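Local coordinates for putative cell adhesion protein (Parabacteroides distasonis, PDB 3LIU) that probably serves as a fimbrillin-type building block of a cell-surface pilus and so contributes to bacterial adhesion, at residues F109-I114 with I223-F228; G210-A215 with Y283-T288; D314-P319 with S325-N330; P369-E372 with P377-S380. One frame throughout, in Å; residues are numbered along the deposited sequence.

Contact 1 (F109-I114 with I223-F228); sequences FIETTI and IEKDFF
Lys-225 reaches across to Glu-111 and gives its ammonium group to two oxygens of that one residue. The shorter bond runs from Lys-225 NZ to the backbone oxygen Glu-111 O, at 2.7 Å; the nitrogen stands 22° out of the carbonyl plane, with a C=O...N angle of 136°. A salt bridge joins Lys-225 NZ to Glu-111 OE1 at 3.0 Å, though as a hydrogen bond it is weak. Outside the two segments Ser-213 OG takes a further hydrogen bond from NZ, so three oxygens surround the charge at the end of an otherwise buried lysine.

The bend of the glutamate chain at its second torsion (chi2 -75°) turns the carboxylate so that OE1 faces the same ammonium group that the backbone oxygen holds. A long, flexible lysine suits this place: Lys-225 CA lies 8.5 Å from Thr-113 CA, and only the end of the side chain has to arrive.

Segment 109-114 leads from the short helix 106-110 into strand 113-115, which pairs antiparallel with the long strand 193-213, while 223-228 belongs to the irregular connection between strands 193-213 and 238-240. The lysine thus ties that connection to the turn between helix and strand.

Further out the packing is thin. Thr-113 OG1 lies 3.4 Å from Lys-225 CE, the hydroxyl passing obliquely against the last methylene of the lysine. Next along the strand, Ile-114 packs on Tyr-285 and on Ile-96 of helix 94-101, and at the other end of the loop segment Phe-227 packs on Val-211 and Lys-209 of strand 193-213.

Contact 2 (G210-A215 with Y283-T288); sequences GVSSVA and YVYENT
Tyr-285 lays one face of its ring against Ser-212, where the last residues of the long strand 193-213 meet the chain just beyond strand 282-284. These two strands have different pairing partners in this fimbrillin-type protein: strand 193-213 runs beside strand 113-115, whereas strand 282-284 pairs with strand 172-185. The contact packs the end of the one against the chain that follows the other, deep inside the molecule.

The tight part is the aromatic one. Ser-212 CB sits 3.7 Å from the centroid of the Tyr-285 ring, 19° off the normal, in a CH-pi contact displaced toward the CG rim. Gly-210 O approaches the ring edge, 3.5 Å from Tyr-285 CE2, and Val-211 N lies in the ring plane at that edge. Serine and glycine suit this place because their small bulk lets the ring come right up to the backbone. The phenol oxygen reaches past them to Glu-119.

On the other side the backbones stand apart and two ordered waters bridge them. One donates to both Val-211 O and Glu-286 O; the second accepts from Glu-286 N and donates a hydrogen bond to Ser-212 OG. With OG opposite the backbone N (chi1 173°), the serine turns its methylene to the ring while its hydroxyl serves the polar side. Ile-223 O is a further hydrogen-bond partner of that hydroxyl, whose one proton is offered from Ser-212 OG toward Ser-213 O at 2.7 Å.

Contact 3 (D314-P319 with S325-N330); sequences DYTYLP and SITKEN
This is an antiparallel beta hairpin, strands 308-319 and 326-336, at the protein surface far from the centre of the chain; strand 308-319 also pairs on its other side with strand 193-213. The two short strand axes run 4.5 Å apart at closest, with 158° between their directions. Tyr-315 with Lys-328 and Tyr-317 with Ile-326 form hydrogen-bonded pairs, each closed by two N-H...O bonds, among them Lys-328 N to Tyr-315 O at 2.8 Å.

Between them lies the non-hydrogen-bonded pair Thr-316 and Thr-327. Here Thr-316 OG1 and Thr-327 OG1 meet at 2.6 Å, and either could donate. Beta-branched threonine suits an exposed strand, and the torsion that sets each OG1 beside its own backbone N turns both hydroxyls inward to one another.

On the face of Tyr-315 and Lys-328, the Tyr-317 ring lies alongside Ile-326, pointing the same way. Its chi1 of 61°, which places the ring between backbone N and carbonyl carbon, lets it fold over the neighbouring strand; Tyr-317 OH comes 3.7 Å from Ile-326 CD1. Pro-319 CG is 3.9 Å from Ile-326 CD1, the two side chains crossing at about a right angle.

Where the second strand turns its corner, Asp-314 OD1 receives Asn-330 N at 3.0 Å, nearly along the C-O axis. Asp-314 and Glu-329 run side by side with their carboxylate planes 64° apart. Lys-201, in a salt bridge with Asp-314 and a long, weak ion pair with Glu-329, probably offsets the repulsion between these acids and helps keep Asp-314 ionised.

Contact 4 (P369-E372 with P377-S380); sequences PGSE and PMIS
Selenomethionine Met-378 stretches its side chain across the loop and lies over the backbone between Ser-371 and Glu-372. Met-378 SE is 3.8 Å from Glu-372 N. The terminal methyl, Met-378 CE, rests 4.1 Å from Glu-372 CB. The chain is extended beyond CG (chi2 -179°), which carries the heavy atom from one limb of the loop to the other. A long, unbranched methionine side chain, here with selenium in place of sulfur, can span the gap without a polar end that needs a partner.

Ser-371 OG lies near both CG and CE of Met-378, while Ser-371 CB faces Pro-377 CA at 4.1 Å. The serine hydroxyl has polar partners just outside the segments, the carbonyls of Ile-373 and Asp-376, so it ties Ser-371 to two carbonyls of the intervening turn.

Both segments are limbs of the irregular connection between strands 358-366 and 383-391, which are antiparallel neighbours; neither limb has regular secondary structure, and their backbones are joined by van der Waals contacts and solvent. One water donates to Pro-369 O at 2.9 Å and to Met-378 O at 2.6 Å, bridging two carbonyls that could not bond to each other directly. Pro-369 O is also met by Asn-382 ND2.

Toward strand 326-336, Pro-369 and Glu-372 pack on Lys-328, whose ammonium group reaches Gly-370 O. Pro-377, facing away from the first limb, rests instead on Ser-255 and Tyr-256.

Contacts 1 and 2 lie together near the middle of the chain, their centres 8 Å apart, and share strand pair 113-115 and 193-213: Ile-114 N meets Ser-212 O at 2.8 Å. Contact 2 is wholly buried and relies on a ring and trapped water, whereas the partly buried contact 1 turns on a lysine-glutamate ion pair and a backbone carbonyl. Contacts 3 and 4 form a second, surface pair with centres 12 Å apart, touching where Lys-328 of the hairpin meets the loop. Regular backbone pairing dominates contact 3; contact 4 has none across it. Strand 193-213 runs between the two regions, pairing with strand 308-319 of contact 3, about 38 Å from contact 2 between centres.

Contact 1 (F109-I114 with I223-F228)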
loop_
_atom_site.group_PDB
_atom_site.type_symbol
_atom_site.label_atom_id
_atom_site.label_comp_id
_atom_site.label_asym_id
_atom_site.label_seq_id
_atom_site.Cartn_x
_atom_site.Cartn_y
_atom_site.Cartn_z
ATOM N N PHE A 109 -11.567 7.151 14.659
ATOM C CA PHE A 109 -12.066 6.474 13.457
ATOM C C PHE A 109 -10.903 6.327 12.457
ATOM O O PHE A 109 -10.546 5.227 12.082
ATOM C CB PHE A 109 -13.283 7.228 12.891
ATOM C CG PHE A 109 -13.901 6.596 11.670
ATOM C CD1 PHE A 109 -13.371 6.818 10.408
ATOM C CD2 PHE A 109 -15.048 5.854 11.778
ATOM C CE1 PHE A 109 -13.935 6.226 9.270
ATOM C CE2 PHE A 109 -15.631 5.287 10.679
ATOM C CZ PHE A 109 -15.060 5.469 9.409
ATOM N N ILE A 110 -10.276 7.429 12.080
ATOM C CA ILE A 110 -9.319 7.418 10.962
ATOM C C ILE A 110 -7.992 6.732 11.373
ATOM O O ILE A 110 -7.273 6.190 10.530
ATOM C CB ILE A 110 -9.072 8.846 10.354
ATOM C CG1 ILE A 110 -8.260 9.720 11.311
ATOM C CG2 ILE A 110 -10.403 9.495 9.960
ATOM C CD1 ILE A 110 -7.868 11.149 10.701
ATOM N N GLU A 111 -7.693 6.763 12.673
ATOM C CA GLU A 111 -6.527 6.050 13.250
ATOM C C GLU A 111 -6.731 4.552 13.428
ATOM O O GLU A 111 -5.782 3.872 13.818
ATOM C CB GLU A 111 -6.119 6.665 14.599
ATOM C CG GLU A 111 -5.462 8.045 14.471
ATOM C CD GLU A 111 -4.010 7.930 13.944
ATOM O OE1 GLU A 111 -3.307 6.902 14.162
ATOM O OE2 GLU A 111 -3.574 8.867 13.273
ATOM N N THR A 112 -7.933 4.036 13.179
ATOM C CA THR A 112 -8.174 2.617 13.237
ATOM C C THR A 112 -7.134 1.812 12.437
ATOM O O THR A 112 -6.814 2.149 11.312
ATOM C CB THR A 112 -9.589 2.254 12.741
ATOM O OG1 THR A 112 -10.540 2.917 13.554
ATOM C CG2 THR A 112 -9.833 0.776 12.855
ATOM N N THR A 113 -6.575 0.775 13.057
ATOM C CA THR A 113 -5.490 0.025 12.439
ATOM C C THR A 113 -6.054 -1.019 11.474
ATOM O O THR A 113 -6.890 -1.821 11.867
ATOM C CB THR A 113 -4.611 -0.652 13.482
ATOM O OG1 THR A 113 -3.990 0.368 14.282
ATOM C CG2 THR A 113 -3.510 -1.496 12.777
ATOM N N ILE A 114 -5.593 -1.023 10.223
ATOM C CA ILE A 114 -5.976 -2.110 9.281
ATOM C C ILE A 114 -4.767 -3.066 9.120
ATOM O O ILE A 114 -3.618 -2.672 9.412
ATOM C CB ILE A 114 -6.508 -1.557 7.898
ATOM C CG1 ILE A 114 -5.491 -0.604 7.266
ATOM C CG2 ILE A 114 -7.959 -0.998 8.091
ATOM C CD1 ILE A 114 -5.862 0.052 5.821
ATOM N N ILE A 223 -0.941 7.836 6.024
ATOM C CA ILE A 223 -1.660 6.928 6.890
ATOM C C ILE A 223 -0.689 5.919 7.515
ATOM O O ILE A 223 -1.096 4.928 8.115
ATOM C CB ILE A 223 -2.773 6.150 6.123
ATOM C CG1 ILE A 223 -2.206 5.499 4.870
ATOM C CG2 ILE A 223 -3.981 7.093 5.838
ATOM C CD1 ILE A 223 -3.196 4.628 4.041
ATOM N N GLU A 224 0.599 6.147 7.312
ATOM C CA GLU A 224 1.655 5.291 7.839
ATOM C C GLU A 224 1.611 5.237 9.347
ATOM O O GLU A 224 1.434 6.270 10.013
ATOM C CB GLU A 224 3.041 5.848 7.436
ATOM C CG GLU A 224 4.244 4.973 7.909
ATOM C CD GLU A 224 5.591 5.490 7.408
ATOM O OE1 GLU A 224 5.617 6.561 6.787
ATOM O OE2 GLU A 224 6.621 4.804 7.601
ATOM N N LYS A 225 1.830 4.048 9.891
ATOM C CA LYS A 225 1.987 3.873 11.339
ATOM C C LYS A 225 3.459 3.950 11.714
ATOM O O LYS A 225 4.295 3.267 11.114
ATOM C CB LYS A 225 1.485 2.509 11.774
ATOM C CG LYS A 225 -0.029 2.300 11.782
ATOM C CD LYS A 225 -0.786 3.386 12.562
ATOM C CE LYS A 225 -2.191 2.889 12.946
ATOM N NZ LYS A 225 -3.050 3.944 13.543
ATOM N N ASP A 226 3.772 4.787 12.708
ATOM C CA ASP A 226 5.086 4.775 13.312
ATOM C C ASP A 226 5.296 3.444 14.001
ATOM O O ASP A 226 4.357 2.871 14.551
ATOM C CB ASP A 226 5.218 5.872 14.358
ATOM C CG ASP A 226 5.280 7.229 13.774
ATOM O OD1 ASP A 226 5.386 7.390 12.555
ATOM O OD2 ASP A 226 5.250 8.162 14.556
ATOM N N PHE A 227 6.528 2.961 13.982
ATOM C CA PHE A 227 6.909 1.701 14.660
ATOM C C PHE A 227 7.848 2.004 15.810
ATOM O O PHE A 227 8.498 3.045 15.832
ATOM C CB PHE A 227 7.577 0.736 13.676
ATOM C CG PHE A 227 6.629 -0.136 12.884
ATOM C CD1 PHE A 227 5.400 0.356 12.388
ATOM C CD2 PHE A 227 7.017 -1.421 12.540
ATOM C CE1 PHE A 227 4.581 -0.442 11.582
ATOM C CE2 PHE A 227 6.203 -2.245 11.732
ATOM C CZ PHE A 227 5.001 -1.777 11.250
ATOM N N PHE A 228 7.921 1.085 16.768
ATOM C CA PHE A 228 8.745 1.263 17.956
ATOM C C PHE A 228 8.376 2.550 18.736
ATOM O O PHE A 228 7.187 2.892 18.803
ATOM C CB PHE A 228 10.227 1.147 17.575
ATOM C CG PHE A 228 10.567 -0.197 17.007
ATOM C CD1 PHE A 228 10.555 -1.325 17.825
ATOM C CD2 PHE A 228 10.796 -0.362 15.667
ATOM C CE1 PHE A 228 10.799 -2.590 17.301
ATOM C CE2 PHE A 228 11.071 -1.630 15.139
ATOM C CZ PHE A 228 11.076 -2.731 15.950
#

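Contact 2 (G210-A215 with Y283-T288)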
loop_
_atom_site.group_PDB
_atom_site.type_symbol
_atom_site.label_atom_id
_atom_site.label_comp_id
_atom_site.label_asym_id
_atom_site.label_seq_id
_atom_site.Cartn_x
_atom_site.Cartn_y
_atom_site.Cartn_z
ATOM N N GLY A 210 2.975 -4.031 7.898
ATOM C CA GLY A 210 1.773 -4.830 7.802
ATOM C C GLY A 210 0.594 -4.215 8.488
ATOM O O GLY A 210 -0.473 -4.825 8.552
ATOM N N VAL A 211 0.792 -3.002 9.013
ATOM C CA VAL A 211 -0.276 -2.217 9.646
ATOM C C VAL A 211 -0.265 -0.794 9.088
ATOM O O VAL A 211 0.779 -0.280 8.659
ATOM C CB VAL A 211 -0.158 -2.121 11.182
ATOM C CG1 VAL A 211 -0.405 -3.461 11.883
ATOM C CG2 VAL A 211 1.226 -1.520 11.591
ATOM N N SER A 212 -1.442 -0.168 9.119
ATOM C CA SER A 212 -1.678 1.204 8.603
ATOM C C SER A 212 -2.887 1.818 9.299
ATOM O O SER A 212 -3.783 1.110 9.775
ATOM C CB SER A 212 -1.930 1.189 7.077
ATOM O OG SER A 212 -2.314 2.478 6.547
ATOM N N SER A 213 -2.939 3.136 9.361
ATOM C CA SER A 213 -4.207 3.827 9.679
ATOM C C SER A 213 -5.180 3.634 8.482
ATOM O O SER A 213 -4.745 3.461 7.352
ATOM C CB SER A 213 -3.952 5.327 9.925
ATOM O OG SER A 213 -3.214 5.495 11.110
ATOM N N VAL A 214 -6.479 3.687 8.736
ATOM C CA VAL A 214 -7.462 3.462 7.694
ATOM C C VAL A 214 -7.653 4.705 6.794
ATOM O O VAL A 214 -7.984 4.566 5.629
ATOM C CB VAL A 214 -8.806 2.970 8.267
ATOM C CG1 VAL A 214 -9.567 4.073 9.017
ATOM C CG2 VAL A 214 -9.654 2.346 7.158
ATOM N N ALA A 215 -7.476 5.900 7.345
ATOM C CA ALA A 215 -7.743 7.124 6.588
ATOM C C ALA A 215 -6.906 8.261 7.123
ATOM O O ALA A 215 -6.392 8.166 8.252
ATOM C CB ALA A 215 -9.215 7.450 6.624
ATOM N N TYR A 283 1.206 -5.941 -2.849
ATOM C CA TYR A 283 0.534 -4.894 -2.143
ATOM C C TYR A 283 1.092 -4.754 -0.734
ATOM O O TYR A 283 1.234 -5.742 0.004
ATOM C CB TYR A 283 -0.978 -5.163 -2.058
ATOM C CG TYR A 283 -1.695 -5.363 -3.358
ATOM C CD1 TYR A 283 -1.390 -4.570 -4.483
ATOM C CD2 TYR A 283 -2.686 -6.331 -3.486
ATOM C CE1 TYR A 283 -2.028 -4.776 -5.702
ATOM C CE2 TYR A 283 -3.356 -6.507 -4.684
ATOM C CZ TYR A 283 -3.034 -5.722 -5.780
ATOM O OH TYR A 283 -3.676 -5.911 -6.984
ATOM N N VAL A 284 1.364 -3.503 -0.357
ATOM C CA VAL A 284 2.020 -3.216 0.910
ATOM C C VAL A 284 1.391 -1.937 1.436
ATOM O O VAL A 284 0.761 -1.186 0.663
ATOM C CB VAL A 284 3.589 -3.024 0.749
ATOM C CG1 VAL A 284 4.261 -4.274 0.264
ATOM C CG2 VAL A 284 3.916 -1.872 -0.192
ATOM N N TYR A 285 1.557 -1.670 2.727
ATOM C CA TYR A 285 1.136 -0.381 3.292
ATOM C C TYR A 285 2.317 0.609 3.215
ATOM O O TYR A 285 3.464 0.241 2.859
ATOM C CB TYR A 285 0.621 -0.525 4.743
ATOM C CG TYR A 285 -0.703 -1.268 4.940
ATOM C CD1 TYR A 285 -1.769 -1.099 4.066
ATOM C CD2 TYR A 285 -0.897 -2.098 6.040
ATOM C CE1 TYR A 285 -2.965 -1.740 4.250
ATOM C CE2 TYR A 285 -2.138 -2.756 6.243
ATOM C CZ TYR A 285 -3.139 -2.580 5.350
ATOM O OH TYR A 285 -4.345 -3.221 5.463
ATOM N N GLU A 286 2.050 1.849 3.610
ATOM C CA GLU A 286 3.093 2.869 3.592
ATOM C C GLU A 286 4.226 2.511 4.521
ATOM O O GLU A 286 4.028 1.962 5.610
ATOM C CB GLU A 286 2.561 4.256 3.980
ATOM C CG GLU A 286 1.489 4.798 3.042
ATOM C CD GLU A 286 1.259 6.299 3.185
ATOM O OE1 GLU A 286 1.222 6.784 4.340
ATOM O OE2 GLU A 286 1.040 6.971 2.136
ATOM N N ASN A 287 5.421 2.806 4.045
ATOM C CA ASN A 287 6.629 2.768 4.825
ATOM C C ASN A 287 7.643 3.782 4.260
ATOM O O ASN A 287 8.183 3.601 3.156
ATOM C CB ASN A 287 7.232 1.377 4.816
ATOM C CG ASN A 287 8.463 1.279 5.716
ATOM O OD1 ASN A 287 8.821 2.253 6.362
ATOM N ND2 ASN A 287 9.138 0.126 5.714
ATOM N N THR A 288 7.814 4.868 4.976
ATOM C CA THR A 288 8.817 5.879 4.664
ATOM C C THR A 288 9.828 5.962 5.762
ATOM O O THR A 288 10.944 6.407 5.541
ATOM C CB THR A 288 8.199 7.284 4.449
ATOM O OG1 THR A 288 7.674 7.780 5.683
ATOM C CG2 THR A 288 7.082 7.190 3.399
HETATM O O HOH W 1 2.045 1.997 7.727
HETATM O O HOH W 2 -0.826 2.365 4.141
#

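Contact 3 (D314-P319 with S325-N330)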
loop_
_atom_site.group_PDB
_atom_site.type_symbol
_atom_site.label_atom_id
_atom_site.label_comp_id
_atom_site.label_asym_id
_atom_site.label_seq_id
_atom_site.Cartn_x
_atom_site.Cartn_y
_atom_site.Cartn_z
ATOM N N ASP A 314 20.045 -16.983 -11.237
ATOM C CA ASP A 314 21.331 -17.596 -11.567
ATOM C C ASP A 314 22.060 -16.639 -12.473
ATOM O O ASP A 314 21.524 -16.257 -13.511
ATOM C CB ASP A 314 21.132 -18.945 -12.276
ATOM C CG ASP A 314 20.402 -19.961 -11.407
ATOM O OD1 ASP A 314 20.254 -19.742 -10.184
ATOM O OD2 ASP A 314 19.935 -20.964 -11.967
ATOM N N TYR A 315 23.270 -16.246 -12.078
ATOM C CA TYR A 315 24.031 -15.238 -12.824
ATOM C C TYR A 315 25.242 -15.915 -13.406
ATOM O O TYR A 315 26.000 -16.610 -12.708
ATOM C CB TYR A 315 24.434 -14.075 -11.909
ATOM C CG TYR A 315 25.406 -13.090 -12.526
ATOM C CD1 TYR A 315 24.972 -12.070 -13.388
ATOM C CD2 TYR A 315 26.755 -13.184 -12.263
ATOM C CE1 TYR A 315 25.891 -11.171 -13.955
ATOM C CE2 TYR A 315 27.671 -12.303 -12.817
ATOM C CZ TYR A 315 27.250 -11.308 -13.652
ATOM O OH TYR A 315 28.210 -10.484 -14.180
ATOM N N THR A 316 25.429 -15.695 -14.689
ATOM C CA THR A 316 26.534 -16.282 -15.423
ATOM C C THR A 316 27.448 -15.167 -15.959
ATOM O O THR A 316 26.970 -14.188 -16.542
ATOM C CB THR A 316 25.972 -17.142 -16.592
ATOM O OG1 THR A 316 25.042 -18.102 -16.066
ATOM C CG2 THR A 316 27.085 -17.836 -17.344
ATOM N N TYR A 317 28.756 -15.329 -15.765
ATOM C CA TYR A 317 29.726 -14.361 -16.252
ATOM C C TYR A 317 30.936 -15.073 -16.850
ATOM O O TYR A 317 31.165 -16.250 -16.595
ATOM C CB TYR A 317 30.167 -13.450 -15.125
ATOM C CG TYR A 317 30.841 -14.181 -13.992
ATOM C CD1 TYR A 317 30.092 -14.923 -13.073
ATOM C CD2 TYR A 317 32.224 -14.110 -13.824
ATOM C CE1 TYR A 317 30.701 -15.567 -12.029
ATOM C CE2 TYR A 317 32.852 -14.780 -12.795
ATOM C CZ TYR A 317 32.093 -15.509 -11.898
ATOM O OH TYR A 317 32.708 -16.199 -10.871
ATOM N N LEU A 318 31.681 -14.342 -17.671
ATOM C CA LEU A 318 32.927 -14.839 -18.272
ATOM C C LEU A 318 34.074 -14.042 -17.702
ATOM O O LEU A 318 34.228 -12.869 -18.030
ATOM C CB LEU A 318 32.904 -14.701 -19.790
ATOM C CG LEU A 318 34.120 -15.293 -20.519
ATOM C CD1 LEU A 318 34.201 -16.824 -20.343
ATOM C CD2 LEU A 318 34.022 -14.932 -21.982
ATOM N N PRO A 319 34.869 -14.661 -16.837
ATOM C CA PRO A 319 36.050 -13.982 -16.317
ATOM C C PRO A 319 37.031 -13.613 -17.426
ATOM O O PRO A 319 37.215 -14.391 -18.373
ATOM C CB PRO A 319 36.666 -15.023 -15.368
ATOM C CG PRO A 319 35.592 -15.955 -15.067
ATOM C CD PRO A 319 34.719 -16.003 -16.264
ATOM N N SER A 325 32.611 -19.738 -19.138
ATOM C CA SER A 325 31.875 -18.927 -18.172
ATOM C C SER A 325 31.562 -19.735 -16.918
ATOM O O SER A 325 31.697 -20.958 -16.916
ATOM C CB SER A 325 30.585 -18.391 -18.799
ATOM O OG SER A 325 29.694 -19.453 -19.092
ATOM N N ILE A 326 31.129 -19.019 -15.880
ATOM C CA ILE A 326 30.757 -19.602 -14.602
ATOM C C ILE A 326 29.350 -19.122 -14.282
ATOM O O ILE A 326 29.046 -17.949 -14.467
ATOM C CB ILE A 326 31.720 -19.123 -13.463
ATOM C CG1 ILE A 326 33.174 -19.584 -13.736
ATOM C CG2 ILE A 326 31.208 -19.584 -12.105
ATOM C CD1 ILE A 326 34.256 -18.880 -12.837
ATOM N N THR A 327 28.514 -20.018 -13.795
ATOM C CA THR A 327 27.193 -19.659 -13.273
ATOM C C THR A 327 27.192 -19.792 -11.745
ATOM O O THR A 327 27.559 -20.828 -11.188
ATOM C CB THR A 327 26.099 -20.537 -13.862
ATOM O OG1 THR A 327 26.113 -20.388 -15.293
ATOM C CG2 THR A 327 24.719 -20.179 -13.282
ATOM N N LYS A 328 26.826 -18.708 -11.098
ATOM C CA LYS A 328 26.550 -18.686 -9.668
ATOM C C LYS A 328 25.059 -18.829 -9.528
ATOM O O LYS A 328 24.297 -17.981 -9.982
ATOM C CB LYS A 328 27.014 -17.385 -9.045
ATOM C CG LYS A 328 26.863 -17.373 -7.460
ATOM C CD LYS A 328 27.544 -16.147 -6.813
ATOM C CE LYS A 328 27.498 -16.194 -5.278
ATOM N NZ LYS A 328 28.170 -15.002 -4.640
ATOM N N GLU A 329 24.629 -19.906 -8.905
ATOM C CA GLU A 329 23.213 -20.114 -8.763
ATOM C C GLU A 329 22.702 -19.413 -7.528
ATOM O O GLU A 329 23.453 -19.196 -6.600
ATOM C CB GLU A 329 22.904 -21.584 -8.620
ATOM C CG GLU A 329 23.266 -22.402 -9.813
ATOM C CD GLU A 329 22.684 -23.778 -9.675
ATOM O OE1 GLU A 329 21.512 -23.894 -9.301
ATOM O OE2 GLU A 329 23.388 -24.744 -9.906
ATOM N N ASN A 330 21.406 -19.106 -7.520
ATOM C CA ASN A 330 20.707 -18.682 -6.311
ATOM C C ASN A 330 21.347 -17.470 -5.654
ATOM O O ASN A 330 21.559 -17.458 -4.443
ATOM C CB ASN A 330 20.589 -19.891 -5.356
ATOM C CG ASN A 330 19.810 -21.015 -5.986
ATOM O OD1 ASN A 330 18.735 -20.777 -6.570
ATOM N ND2 ASN A 330 20.367 -22.246 -5.948
#

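Contact 4 (P369-E372 with P377-S380)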
loop_
_atom_site.group_PDB
_atom_site.type_symbol
_atom_site.label_atom_id
_atom_site.label_comp_id
_atom_site.label_asym_id
_atom_site.label_seq_id
_atom_site.Cartn_x
_atom_site.Cartn_y
_atom_site.Cartn_z
ATOM N N PRO A 369 27.924 -10.909 -9.786
ATOM C CA PRO A 369 27.286 -11.929 -8.981
ATOM C C PRO A 369 26.653 -11.295 -7.748
ATOM O O PRO A 369 27.192 -10.348 -7.176
ATOM C CB PRO A 369 28.445 -12.839 -8.563
ATOM C CG PRO A 369 29.657 -12.350 -9.284
ATOM C CD PRO A 369 29.386 -10.929 -9.617
ATOM N N GLY A 370 25.520 -11.842 -7.350
ATOM C CA GLY A 370 24.831 -11.420 -6.170
ATOM C C GLY A 370 25.377 -12.121 -4.956
ATOM O O GLY A 370 26.417 -12.769 -5.004
ATOM N N SER A 371 24.652 -11.988 -3.858
ATOM C CA SER A 371 25.024 -12.586 -2.584
ATOM C C SER A 371 24.354 -13.915 -2.461
ATOM O O SER A 371 23.212 -14.081 -2.895
ATOM C CB SER A 371 24.576 -11.703 -1.413
ATOM O OG SER A 371 24.826 -12.336 -0.160
ATOM N N GLU A 372 25.021 -14.839 -1.777
ATOM C CA GLU A 372 24.416 -16.131 -1.494
ATOM C C GLU A 372 23.341 -15.978 -0.410
ATOM O O GLU A 372 22.532 -16.871 -0.251
ATOM C CB GLU A 372 25.476 -17.220 -1.177
ATOM C CG GLU A 372 26.376 -17.473 -2.388
ATOM C CD GLU A 372 27.393 -18.638 -2.247
ATOM O OE1 GLU A 372 27.785 -18.947 -1.100
ATOM O OE2 GLU A 372 27.814 -19.221 -3.304
ATOM N N PRO A 377 25.180 -7.997 1.537
ATOM C CA PRO A 377 25.842 -8.160 0.239
ATOM C C PRO A 377 27.143 -8.940 0.425
ATOM O O PRO A 377 27.604 -9.088 1.544
ATOM C CB PRO A 377 26.157 -6.712 -0.162
ATOM C CG PRO A 377 26.451 -6.059 1.165
ATOM C CD PRO A 377 25.401 -6.649 2.083
HETATM N N MSE A 378 27.708 -9.424 -0.681
HETATM C CA MSE A 378 29.039 -10.013 -0.722
HETATM C C MSE A 378 29.857 -9.176 -1.692
HETATM O O MSE A 378 29.601 -9.212 -2.892
HETATM C CB MSE A 378 28.979 -11.469 -1.184
HETATM C CG MSE A 378 28.660 -12.416 -0.052
HETATM SE SE MSE A 378 28.578 -14.308 -0.486
HETATM C CE MSE A 378 27.569 -14.612 1.184
ATOM N N ILE A 379 30.774 -8.383 -1.125
ATOM C CA ILE A 379 31.736 -7.528 -1.822
ATOM C C ILE A 379 31.104 -6.321 -2.494
ATOM O O ILE A 379 31.535 -5.226 -2.248
ATOM C CB ILE A 379 32.623 -8.308 -2.839
ATOM C CG1 ILE A 379 33.232 -9.549 -2.179
ATOM C CG2 ILE A 379 33.740 -7.407 -3.354
ATOM C CD1 ILE A 379 33.414 -10.722 -3.127
ATOM N N SER A 380 30.080 -6.513 -3.323
ATOM C CA SER A 380 29.365 -5.406 -3.993
ATOM C C SER A 380 27.949 -5.848 -4.269
ATOM O O SER A 380 27.704 -7.045 -4.531
ATOM C CB SER A 380 29.985 -5.071 -5.348
ATOM O OG SER A 380 31.379 -5.289 -5.368
HETATM O O HOH W 3 29.222 -10.627 -5.088
#